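Local coordinates for protein exopolygalacturonate lyase (Vibrio vulnificus, PDB 5A29) that probably cleaves the polygalacturonate of pectin by metal-dependent beta-elimination, at residues Leu266-Gln269 / Tyr270-Lys274; Ile320-Glu323 / Gly324-Leu327; Asn331-Ser334 / Ile335-Asn339; Glu343-Leu346 / Ala347-Asn351; Ala354-Glu357 / Gln358-Ala362. One frame throughout, in Å; residues are numbered along the deposited sequence.

The five contacts are single-helix or single-turn examples that follow one another along the chain and illustrate how local turns can build a shared site. Contact 1 closes helix 259-272, contact 2 forms a loop ahead of helix 331-349, contacts 3 and 4 occupy the start and end of that helix, and contact 5 lies on helix 353-370, the next one in the chain. Centres of contacts 4 and 5 are about 11 Å apart, those of contacts 2 and 4 about 28 Å. Contacts 1, 3 and 4 all touch the same meso-tartrate, and V359 and A362 of contact 5 touch it too, so three helices converge on one pocket, occupied here by meso-tartrate.

Contact 1: residues Leu266-Gln269 / Tyr270-Lys274; sequences LMTQ and YKLAK. With SRT (S,R meso-tartaric acid), chain D.
The ring of Y270 has the carbonyl oxygen M267 O at its edge, near the ring plane, while L266 O meets it obliquely, 3.3 Å from Y270 CD2. L266 lies beside the tyrosine and points the same way, its CD1 4.2 Å from Y270 CE2. Beyond the segment, F285 makes an edge-to-face ring contact, and the phenol oxygen is tied to T232 O, which limits how the ring can shift. M267 O also receives the side chain of K271: NZ donates to it at 3.0 Å, tilted 33° from the carbonyl plane. That return is possible because the lysine chain is folded, bent at chi2 (-49°) and again at chi4, and brings NZ to 3.5 Å from M267 CG. The same ammonium group forms a salt bridge with E343 of helix 331-349, and the bound meso-tartrate lies close to it. On another face of the helix T268 CG2 packs 3.8 Å from L272 CD1, which Q269 OE1 also approaches. The bond from A273 N to Q269 O, 3.2 Å, belongs to the last turn, as A273 leaves helical geometry. This is the C-terminal turn of an alpha-helix, with Y270 and K271 lining a tartrate-binding pocket.

Contact 2: residues Ile320-Glu323 / Gly324-Leu327; sequences IARE and GNVL
I320 and N325 meet where an inverse gamma turn centred on A321 leads into a short 3-10 turn, in the loop between helices 308-317 and 331-349. Three backbone bonds shape this path. R322 N returns to I320 O at 2.8 Å to close the gamma turn. N325 N then reaches R322 O at 2.9 Å, and V326 N bonds to E323 O in the same way.

Side-chain hydrogen bonds reinforce the turn. N325 ND2 donates to I320 O at 3.2 Å, from above the carbonyl plane and on the same face as R322 N, so that one oxygen is gripped twice. The asparagine amide has further partners, with S383 bonded to OD1 and P223 O to ND2, leaving it little freedom to rotate. R322 curls back on its own turn, bent at chi2 (-62°), and its NH1 donates to A321 O at 2.9 Å.

Charge enters through E323, whose carboxylate forms a salt bridge with R308 through OE2.

The remaining contacts are van der Waals touches of aliphatic groups on polar ones. The first torsion of I320 (-166°) sets CG1 anti to the backbone N, and the bend at chi2 brings CD1 across the asparagine side chain. V326 CG2 stays 4.0 Å from R322 O. I320 CD1 comes to 3.8 Å from N325 CG, the amide carbon.

Contact 3: residues Asn331-Ser334 / Ile335-Asn339; sequences NDKS and IVFNN. With SRT (S,R meso-tartaric acid), chain D; SRT (S,R meso-tartaric acid), chain R.
K333 O is gripped by two successive backbone amides: F337 N donates at 3.0 Å from above its carbonyl plane, and N338 N at 3.1 Å nearly straight onto the oxygen. The first of these bonds spans four residues and the second five. S334 O then takes N339 N, again five residues on, which widens the helix locally. One residue earlier the regular pattern holds, with V336 N meeting D332 O at 2.8 Å and an N-H...O angle of 177°.

K333 and F337 lie side by side. The lysine chain is fully extended, CG anti to the backbone N (chi1 -176°), which carries CE to 3.7 Å from F337 CD2 and sends NZ on to one tartrate, O4 of which it binds at 2.7 Å. V336 CG2 sits between the backbone N and the carbonyl carbon and lies 3.4 Å from D332 O; the valine side chain also touches L363 and F366 of helix 353-370.

On another side of the helix N339 ND2 donates to O41 of a second tartrate at 3.1 Å, while S238 holds the amide oxygen. I335 lies beside the same ligand. The whole is a pi-type turn in an alpha-helix, whose two sides line separate tartrate pockets.

Contact 4: residues Glu343-Leu346 / Ala347-Asn351; sequences ELHL and AEQRN. With SRT (S,R meso-tartaric acid), chain D; EDO (1,2-ethanediol), chain M.
H345 and Q349 both set CG anti to the backbone N, chi1 169° and -177°, and so lean over the same side of the last turns of helix 331-349. The ring and the amide cross with their planes 51° apart, and H345 NE2 and Q349 NE2 are 4.1 Å apart, a packing contact. The glutamine chain, extended beyond CG, runs beside L346 and puts OE1 3.9 Å from L346 CD2, while Q246 of helix 234-250 bonds to the same oxygen.

R350 folds over the backbone instead. Its CG lies 3.4 Å from L346 O, the carbonyl to which R350 N donates at 2.9 Å, and its guanidinium is paired with D248. The helix ends just after, where N351 turns to positive phi in a Schellman motif. A347 packs its methyl on I355 and R356 of helix 353-370.

E348 and L344 share an ethanediol, probably from the crystallisation liquor: its O2 is 3.1 Å from L344 O and equally far from E348 OE1. The other carboxylate oxygen of E348 is paired with R425.

At the far end of the segment E343 OE1 approaches O4 of the tartrate at 3.0 Å, and E343 OE2 accepts from N339 ND2, with the ammonium of K271 also beside it. Two acid oxygens as close as E343 OE1 and the tartrate O4 suggest that one of the groups probably keeps a proton, while the lysine would tend to stabilise the carboxylate it pairs with.

Contact 5: residues Ala354-Glu357 / Gln358-Ala362; sequences AIRE and QVVDA. With EDO (1,2-ethanediol), chain L.
Helix 353-370, the next along the chain after helix 331-349, makes a regular alpha-helical turn here, in which I355, V359 and V360 face other helices and E357 and D361 face solvent. The backbone bonds follow the four-residue spacing: V359 N to I355 O at 3.0 Å and V360 N to R356 O at 3.0 Å with an N-H...O angle of 172°.

On the inner side I355 and V359 form an apolar strip. V359 CG2 lies 3.2 Å from I355 O and 4.4 Å from I355 CG2. E343, L344 and A347 of helix 331-349 pack against this strip, and V359 also touches the bound tartrate, as does A362 further on.

On the flank R356 leaves the backbone with CG anti to N (chi1 -156°) and then bends at chi2 and chi3. The bends turn the guanidinium back to an ethanediol, whose O2 sits near its edge and accepts from R356 NH2 at 2.8 Å. Q427 takes NH1, so the group is held by polar partners at two of its nitrogens. V360 CG2 lies 3.3 Å from R356 O, and the V360 side chain also touches A423 of helix 417-426.

The exposed side is polar. Q358 CG passes 3.3 Å from A354 O, and the carboxylates of E357 and D361 run in a similar direction without touching. D361 CG comes close to E357 O, and one water bridges the two residues, donating to E357 O and, at 2.7 Å, to D361 OD1.

Contact 1: residues Leu266-Gln269 / Tyr270-Lys274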
# COMPACT_ATOMS: atom_id res chain seq x y z
N LEU A 266 -4.56 18.32 3.29
CA LEU A 266 -3.97 17.20 4.05
C LEU A 266 -2.61 16.81 3.48
O LEU A 266 -1.61 16.68 4.20
CB LEU A 266 -4.97 16.02 4.08
CG LEU A 266 -4.50 14.76 4.84
CD1 LEU A 266 -4.08 15.08 6.31
CD2 LEU A 266 -5.64 13.75 4.85
N MET A 267 -2.51 16.67 2.17
CA MET A 267 -1.20 16.37 1.54
C MET A 267 -0.13 17.43 1.88
O MET A 267 1.06 17.13 2.17
CB MET A 267 -1.36 16.23 0.02
CG MET A 267 -0.07 15.95 -0.70
SD MET A 267 -0.22 15.91 -2.54
CE MET A 267 -1.46 14.69 -2.78
N THR A 268 -0.55 18.70 1.86
CA THR A 268 0.36 19.82 2.11
C THR A 268 0.90 19.82 3.56
O THR A 268 2.00 20.29 3.77
CB THR A 268 -0.45 21.15 1.89
OG1 THR A 268 -0.65 21.25 0.48
CG2 THR A 268 0.38 22.34 2.27
N GLN A 269 0.10 19.37 4.52
CA GLN A 269 0.56 19.39 5.95
C GLN A 269 1.90 18.58 6.09
O GLN A 269 2.83 18.98 6.86
CB GLN A 269 -0.52 18.92 6.90
CG GLN A 269 -1.84 19.75 6.95
CD GLN A 269 -1.54 21.25 6.83
OE1 GLN A 269 -0.98 21.84 7.76
NE2 GLN A 269 -1.78 21.82 5.65
N TYR A 270 1.98 17.45 5.36
CA TYR A 270 3.25 16.65 5.41
C TYR A 270 4.42 17.38 4.88
O TYR A 270 5.54 17.32 5.47
CB TYR A 270 3.11 15.27 4.70
CG TYR A 270 2.06 14.41 5.37
CD1 TYR A 270 2.38 13.56 6.41
CD2 TYR A 270 0.73 14.44 4.93
CE1 TYR A 270 1.41 12.74 6.96
CE2 TYR A 270 -0.24 13.68 5.54
CZ TYR A 270 0.11 12.86 6.56
OH TYR A 270 -0.85 12.08 7.11
N LYS A 271 4.17 18.13 3.79
CA LYS A 271 5.20 18.91 3.14
C LYS A 271 5.68 20.06 4.05
O LYS A 271 6.89 20.38 4.07
CB LYS A 271 4.73 19.45 1.78
CG LYS A 271 4.13 18.42 0.80
CD LYS A 271 4.92 17.13 0.56
CE LYS A 271 4.01 15.96 -0.00
NZ LYS A 271 2.95 15.24 0.90
N LEU A 272 4.72 20.70 4.72
CA LEU A 272 5.09 21.87 5.60
C LEU A 272 5.94 21.46 6.78
O LEU A 272 6.71 22.26 7.29
CB LEU A 272 3.80 22.50 6.15
CG LEU A 272 3.00 23.23 5.04
CD1 LEU A 272 1.66 23.64 5.65
CD2 LEU A 272 3.83 24.44 4.51
N ALA A 273 5.80 20.19 7.22
CA ALA A 273 6.56 19.67 8.34
C ALA A 273 7.88 18.97 7.97
O ALA A 273 8.53 18.46 8.85
CB ALA A 273 5.67 18.73 9.18
N LYS A 274 8.30 18.99 6.69
CA LYS A 274 9.54 18.41 6.29
C LYS A 274 10.71 19.06 7.04
O LYS A 274 10.64 20.22 7.51
CB LYS A 274 9.76 18.46 4.76
CG LYS A 274 10.29 19.80 4.25
CD LYS A 274 10.22 19.70 2.73
CE LYS A 274 9.48 20.86 2.12
NZ LYS A 274 10.53 21.87 1.90
O1 SRT D . 4.81 11.43 3.98
O11 SRT D . 6.13 13.16 4.02
C1 SRT D . 5.37 12.39 3.41
C2 SRT D . 4.94 12.62 1.97
O2 SRT D . 4.21 13.79 2.10
C3 SRT D . 5.93 12.82 0.80
O3 SRT D . 7.27 12.96 1.21
C4 SRT D . 5.93 11.78 -0.30
O4 SRT D . 6.06 12.30 -1.44
O41 SRT D . 5.78 10.52 -0.05

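Contact 2: residues Ile320-Glu323 / Gly324-Leu327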
# COMPACT_ATOMS: atom_id res chain seq x y z
N ILE A 320 15.29 16.31 17.71
CA ILE A 320 14.97 15.50 16.45
C ILE A 320 14.07 14.30 16.82
O ILE A 320 13.31 13.80 15.97
CB ILE A 320 16.24 15.13 15.66
CG1 ILE A 320 15.88 14.63 14.21
CG2 ILE A 320 17.05 14.04 16.39
CD1 ILE A 320 15.17 15.68 13.34
N ALA A 321 14.14 13.81 18.08
CA ALA A 321 13.42 12.58 18.44
C ALA A 321 11.94 12.88 18.66
O ALA A 321 11.48 12.97 19.82
CB ALA A 321 14.02 11.89 19.71
N ARG A 322 11.18 13.00 17.56
CA ARG A 322 9.74 13.09 17.61
C ARG A 322 9.27 12.14 16.51
O ARG A 322 9.98 11.94 15.53
CB ARG A 322 9.24 14.54 17.30
CG ARG A 322 9.67 15.58 18.40
CD ARG A 322 9.06 15.24 19.77
NE ARG A 322 9.43 16.27 20.78
CZ ARG A 322 10.61 16.39 21.40
NH1 ARG A 322 11.60 15.50 21.28
NH2 ARG A 322 10.78 17.44 22.22
N GLU A 323 8.05 11.67 16.63
CA GLU A 323 7.60 10.52 15.77
C GLU A 323 7.69 10.78 14.27
O GLU A 323 8.01 9.86 13.47
CB GLU A 323 6.18 10.10 16.14
CG GLU A 323 6.15 9.47 17.55
CD GLU A 323 4.75 9.13 18.01
OE1 GLU A 323 3.87 8.67 17.19
OE2 GLU A 323 4.50 9.23 19.24
N GLY A 324 7.34 12.02 13.87
CA GLY A 324 7.38 12.32 12.41
C GLY A 324 8.76 12.30 11.83
O GLY A 324 8.92 12.10 10.62
N ASN A 325 9.79 12.49 12.65
CA ASN A 325 11.15 12.50 12.16
C ASN A 325 11.82 11.13 12.11
O ASN A 325 12.92 11.03 11.55
CB ASN A 325 12.05 13.44 12.99
CG ASN A 325 11.48 14.86 13.01
OD1 ASN A 325 11.27 15.45 11.94
ND2 ASN A 325 11.21 15.38 14.20
N VAL A 326 11.12 10.10 12.52
CA VAL A 326 11.71 8.72 12.40
C VAL A 326 11.47 8.14 10.97
O VAL A 326 10.30 8.02 10.55
CB VAL A 326 11.05 7.79 13.42
CG1 VAL A 326 11.51 6.33 13.24
CG2 VAL A 326 11.41 8.27 14.87
N LEU A 327 12.53 7.85 10.26
CA LEU A 327 12.41 7.37 8.88
C LEU A 327 12.90 5.86 8.82
O LEU A 327 13.24 5.38 7.75
CB LEU A 327 13.27 8.19 7.92
CG LEU A 327 12.89 9.69 7.98
CD1 LEU A 327 13.65 10.40 6.86
CD2 LEU A 327 11.40 9.86 7.75

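Contact 3: residues Asn331-Ser334 / Ile335-Asn339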
# COMPACT_ATOMS: atom_id res chain seq x y z
N ASN A 331 8.86 3.17 8.42
CA ASN A 331 8.29 4.49 8.13
C ASN A 331 8.73 4.98 6.74
O ASN A 331 7.93 5.59 6.07
CB ASN A 331 8.69 5.55 9.18
CG ASN A 331 7.90 5.39 10.50
OD1 ASN A 331 7.11 4.46 10.66
ND2 ASN A 331 8.17 6.28 11.48
N ASP A 332 9.98 4.72 6.36
CA ASP A 332 10.51 5.20 5.08
C ASP A 332 9.73 4.51 3.96
O ASP A 332 9.39 5.14 3.01
CB ASP A 332 11.98 4.87 4.89
CG ASP A 332 12.30 3.36 5.16
OD1 ASP A 332 11.72 2.75 6.09
OD2 ASP A 332 13.10 2.77 4.42
N LYS A 333 9.43 3.22 4.09
CA LYS A 333 8.64 2.57 3.07
C LYS A 333 7.27 3.26 2.83
O LYS A 333 6.85 3.41 1.68
CB LYS A 333 8.41 1.11 3.43
CG LYS A 333 7.67 0.38 2.33
CD LYS A 333 7.49 -1.10 2.66
CE LYS A 333 6.84 -1.83 1.48
NZ LYS A 333 6.26 -3.07 2.05
N SER A 334 6.53 3.60 3.88
CA SER A 334 5.24 4.26 3.66
C SER A 334 5.42 5.63 2.97
O SER A 334 4.49 6.07 2.32
CB SER A 334 4.49 4.55 4.98
OG SER A 334 4.25 3.28 5.64
N ILE A 335 6.57 6.26 3.15
CA ILE A 335 6.82 7.60 2.57
C ILE A 335 7.35 7.46 1.13
O ILE A 335 6.77 8.07 0.21
CB ILE A 335 7.84 8.37 3.40
CG1 ILE A 335 7.24 8.68 4.78
CG2 ILE A 335 8.29 9.65 2.67
CD1 ILE A 335 8.37 9.14 5.74
N VAL A 336 8.47 6.73 0.95
CA VAL A 336 9.18 6.74 -0.36
C VAL A 336 8.67 5.67 -1.33
O VAL A 336 9.13 5.63 -2.48
CB VAL A 336 10.73 6.67 -0.25
CG1 VAL A 336 11.22 7.85 0.66
CG2 VAL A 336 11.25 5.29 0.19
N PHE A 337 7.83 4.77 -0.85
CA PHE A 337 7.27 3.76 -1.73
C PHE A 337 5.75 4.00 -1.82
O PHE A 337 5.28 4.50 -2.85
CB PHE A 337 7.60 2.33 -1.21
CG PHE A 337 6.97 1.25 -2.03
CD1 PHE A 337 7.25 1.14 -3.42
CD2 PHE A 337 6.12 0.31 -1.43
CE1 PHE A 337 6.66 0.10 -4.19
CE2 PHE A 337 5.50 -0.71 -2.19
CZ PHE A 337 5.80 -0.83 -3.58
N ASN A 338 4.96 3.69 -0.76
CA ASN A 338 3.52 3.71 -0.91
C ASN A 338 3.01 5.11 -1.23
O ASN A 338 2.35 5.31 -2.26
CB ASN A 338 2.76 3.18 0.35
CG ASN A 338 3.20 1.76 0.71
OD1 ASN A 338 4.10 1.62 1.50
ND2 ASN A 338 2.70 0.76 -0.00
N ASN A 339 3.34 6.07 -0.38
CA ASN A 339 2.71 7.40 -0.64
C ASN A 339 3.35 8.08 -1.86
O ASN A 339 2.67 8.86 -2.56
CB ASN A 339 2.77 8.29 0.57
CG ASN A 339 1.99 9.61 0.35
OD1 ASN A 339 0.76 9.59 0.16
ND2 ASN A 339 2.74 10.70 0.29
O1 SRT D . 4.81 11.43 3.98
O11 SRT D . 6.13 13.16 4.02
C1 SRT D . 5.37 12.39 3.41
C2 SRT D . 4.94 12.62 1.97
O2 SRT D . 4.21 13.79 2.10
C3 SRT D . 5.93 12.82 0.80
O3 SRT D . 7.27 12.96 1.21
C4 SRT D . 5.93 11.78 -0.30
O4 SRT D . 6.06 12.30 -1.44
O41 SRT D . 5.78 10.52 -0.05
O1 SRT R . 2.17 -2.81 9.04
O11 SRT R . 1.41 -2.41 7.06
C1 SRT R . 2.31 -2.82 7.81
C2 SRT R . 3.66 -3.28 7.29
O2 SRT R . 3.77 -4.66 7.01
C3 SRT R . 4.11 -2.37 6.15
O3 SRT R . 4.37 -1.15 6.86
C4 SRT R . 5.29 -2.99 5.43
O4 SRT R . 4.98 -3.61 4.40
O41 SRT R . 6.48 -2.96 5.90

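Contact 4: residues Glu343-Leu346 / Ala347-Asn351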
# COMPACT_ATOMS: atom_id res chain seq x y z
N GLU A 343 1.26 9.84 -4.91
CA GLU A 343 1.39 11.27 -5.27
C GLU A 343 1.83 11.38 -6.71
O GLU A 343 1.40 12.29 -7.44
CB GLU A 343 2.38 12.00 -4.35
CG GLU A 343 1.73 12.14 -2.97
CD GLU A 343 2.46 13.11 -2.01
OE1 GLU A 343 3.54 13.67 -2.39
OE2 GLU A 343 1.95 13.28 -0.86
N LEU A 344 2.72 10.48 -7.14
CA LEU A 344 3.08 10.47 -8.56
C LEU A 344 1.92 10.14 -9.46
O LEU A 344 1.84 10.66 -10.58
CB LEU A 344 4.26 9.48 -8.86
CG LEU A 344 5.61 10.01 -8.20
CD1 LEU A 344 6.66 8.87 -8.11
CD2 LEU A 344 6.21 11.20 -8.95
N HIS A 345 1.08 9.20 -9.05
CA HIS A 345 -0.10 8.85 -9.84
C HIS A 345 -1.06 10.08 -9.96
O HIS A 345 -1.58 10.39 -11.03
CB HIS A 345 -0.82 7.66 -9.15
CG HIS A 345 -2.17 7.39 -9.71
ND1 HIS A 345 -2.36 7.03 -11.02
CD2 HIS A 345 -3.41 7.48 -9.16
CE1 HIS A 345 -3.65 6.85 -11.25
NE2 HIS A 345 -4.31 7.10 -10.12
N LEU A 346 -1.26 10.79 -8.86
CA LEU A 346 -2.11 12.00 -8.86
C LEU A 346 -1.47 13.14 -9.65
O LEU A 346 -2.17 13.86 -10.41
CB LEU A 346 -2.32 12.46 -7.40
CG LEU A 346 -3.13 11.56 -6.50
CD1 LEU A 346 -3.21 12.14 -5.09
CD2 LEU A 346 -4.54 11.22 -7.03
N ALA A 347 -0.15 13.27 -9.58
CA ALA A 347 0.49 14.32 -10.36
C ALA A 347 0.22 14.10 -11.86
O ALA A 347 0.02 15.08 -12.61
CB ALA A 347 1.99 14.36 -10.15
N GLU A 348 0.39 12.85 -12.30
CA GLU A 348 0.22 12.48 -13.68
C GLU A 348 -1.25 12.56 -14.10
O GLU A 348 -1.53 13.08 -15.16
CB GLU A 348 0.69 11.04 -13.94
CG GLU A 348 0.78 10.80 -15.43
CD GLU A 348 1.34 9.43 -15.82
OE1 GLU A 348 1.55 8.57 -14.93
OE2 GLU A 348 1.58 9.24 -17.04
N GLN A 349 -2.15 12.06 -13.27
CA GLN A 349 -3.56 12.04 -13.59
C GLN A 349 -4.07 13.50 -13.79
O GLN A 349 -4.81 13.80 -14.74
CB GLN A 349 -4.31 11.38 -12.47
CG GLN A 349 -5.80 11.23 -12.71
CD GLN A 349 -6.50 10.60 -11.53
OE1 GLN A 349 -6.42 11.11 -10.40
NE2 GLN A 349 -7.16 9.49 -11.77
N ARG A 350 -3.64 14.39 -12.91
CA ARG A 350 -4.14 15.74 -12.87
C ARG A 350 -3.32 16.73 -13.65
O ARG A 350 -3.62 17.94 -13.63
CB ARG A 350 -4.22 16.19 -11.42
CG ARG A 350 -5.20 15.37 -10.61
CD ARG A 350 -5.19 15.83 -9.16
NE ARG A 350 -5.98 17.06 -9.03
CZ ARG A 350 -7.32 17.10 -9.04
NH1 ARG A 350 -8.05 15.99 -9.20
NH2 ARG A 350 -7.96 18.30 -8.94
N ASN A 351 -2.22 16.26 -14.22
CA ASN A 351 -1.23 17.06 -14.85
C ASN A 351 -0.80 18.23 -13.92
O ASN A 351 -0.85 19.43 -14.26
CB ASN A 351 -1.70 17.51 -16.25
CG ASN A 351 -0.61 18.21 -17.00
OD1 ASN A 351 0.57 17.92 -16.83
ND2 ASN A 351 -0.99 19.21 -17.77
O1 SRT D . 4.81 11.43 3.98
O11 SRT D . 6.13 13.16 4.02
C1 SRT D . 5.37 12.39 3.41
C2 SRT D . 4.94 12.62 1.97
O2 SRT D . 4.21 13.79 2.10
C3 SRT D . 5.93 12.82 0.80
O3 SRT D . 7.27 12.96 1.21
C4 SRT D . 5.93 11.78 -0.30
O4 SRT D . 6.06 12.30 -1.44
O41 SRT D . 5.78 10.52 -0.05
C1 EDO M . 1.78 5.97 -12.78
O1 EDO M . 0.41 5.56 -12.89
C2 EDO M . 1.80 7.25 -11.89
O2 EDO M . 2.86 8.23 -12.15

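Contact 5: residues Ala354-Glu357 / Gln358-Ala362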
# COMPACT_ATOMS: atom_id res chain seq x y z
N ALA A 354 3.10 20.95 -9.36
CA ALA A 354 3.43 21.25 -7.98
C ALA A 354 3.42 19.93 -7.17
O ALA A 354 4.37 19.70 -6.45
CB ALA A 354 2.46 22.24 -7.36
N ILE A 355 2.43 19.07 -7.37
CA ILE A 355 2.47 17.71 -6.70
C ILE A 355 3.76 17.01 -7.11
O ILE A 355 4.55 16.51 -6.26
CB ILE A 355 1.25 16.87 -7.03
CG1 ILE A 355 -0.01 17.56 -6.46
CG2 ILE A 355 1.41 15.46 -6.46
CD1 ILE A 355 -1.32 16.94 -6.89
N ARG A 356 4.02 17.00 -8.43
CA ARG A 356 5.21 16.36 -8.94
C ARG A 356 6.54 16.88 -8.37
O ARG A 356 7.40 16.09 -7.92
CB ARG A 356 5.28 16.52 -10.46
CG ARG A 356 6.12 15.42 -11.03
CD ARG A 356 7.16 16.02 -11.91
NE ARG A 356 6.55 16.93 -12.86
CZ ARG A 356 6.95 18.18 -13.08
NH1 ARG A 356 8.03 18.64 -12.50
NH2 ARG A 356 6.30 18.94 -13.95
N GLU A 357 6.80 18.19 -8.46
CA GLU A 357 8.07 18.70 -7.91
C GLU A 357 8.20 18.37 -6.42
O GLU A 357 9.27 18.07 -5.97
CB GLU A 357 8.17 20.23 -8.10
CG GLU A 357 8.54 20.52 -9.54
CD GLU A 357 8.29 21.94 -9.96
OE1 GLU A 357 7.33 22.57 -9.44
OE2 GLU A 357 9.05 22.41 -10.84
N GLN A 358 7.11 18.44 -5.67
CA GLN A 358 7.25 18.12 -4.25
C GLN A 358 7.60 16.65 -3.97
O GLN A 358 8.42 16.37 -3.09
CB GLN A 358 6.03 18.54 -3.52
CG GLN A 358 5.98 20.06 -3.63
CD GLN A 358 4.97 20.63 -2.69
OE1 GLN A 358 3.77 20.46 -2.88
NE2 GLN A 358 5.46 21.23 -1.61
N VAL A 359 7.05 15.75 -4.78
CA VAL A 359 7.45 14.33 -4.64
C VAL A 359 8.89 14.15 -4.98
O VAL A 359 9.58 13.44 -4.27
CB VAL A 359 6.74 13.33 -5.60
CG1 VAL A 359 7.10 11.89 -5.13
CG2 VAL A 359 5.28 13.49 -5.57
N VAL A 360 9.34 14.70 -6.12
CA VAL A 360 10.68 14.52 -6.56
C VAL A 360 11.65 15.07 -5.51
O VAL A 360 12.71 14.46 -5.21
CB VAL A 360 10.91 15.20 -7.91
CG1 VAL A 360 12.40 15.34 -8.26
CG2 VAL A 360 10.07 14.50 -8.97
N ASP A 361 11.31 16.24 -4.99
CA ASP A 361 12.18 16.86 -3.97
C ASP A 361 12.28 16.02 -2.71
O ASP A 361 13.40 15.82 -2.18
CB ASP A 361 11.66 18.27 -3.66
CG ASP A 361 12.21 19.31 -4.69
OD1 ASP A 361 13.01 18.90 -5.59
OD2 ASP A 361 11.82 20.50 -4.64
N ALA A 362 11.15 15.42 -2.32
CA ALA A 362 11.14 14.57 -1.15
C ALA A 362 12.03 13.33 -1.37
O ALA A 362 12.77 12.94 -0.44
CB ALA A 362 9.70 14.15 -0.80
C1 EDO L . 2.73 15.99 -13.98
O1 EDO L . 3.80 15.45 -14.75
C2 EDO L . 2.47 17.36 -14.54
O2 EDO L . 3.69 18.09 -14.44
O HOH W 1 11.69 19.07 -7.91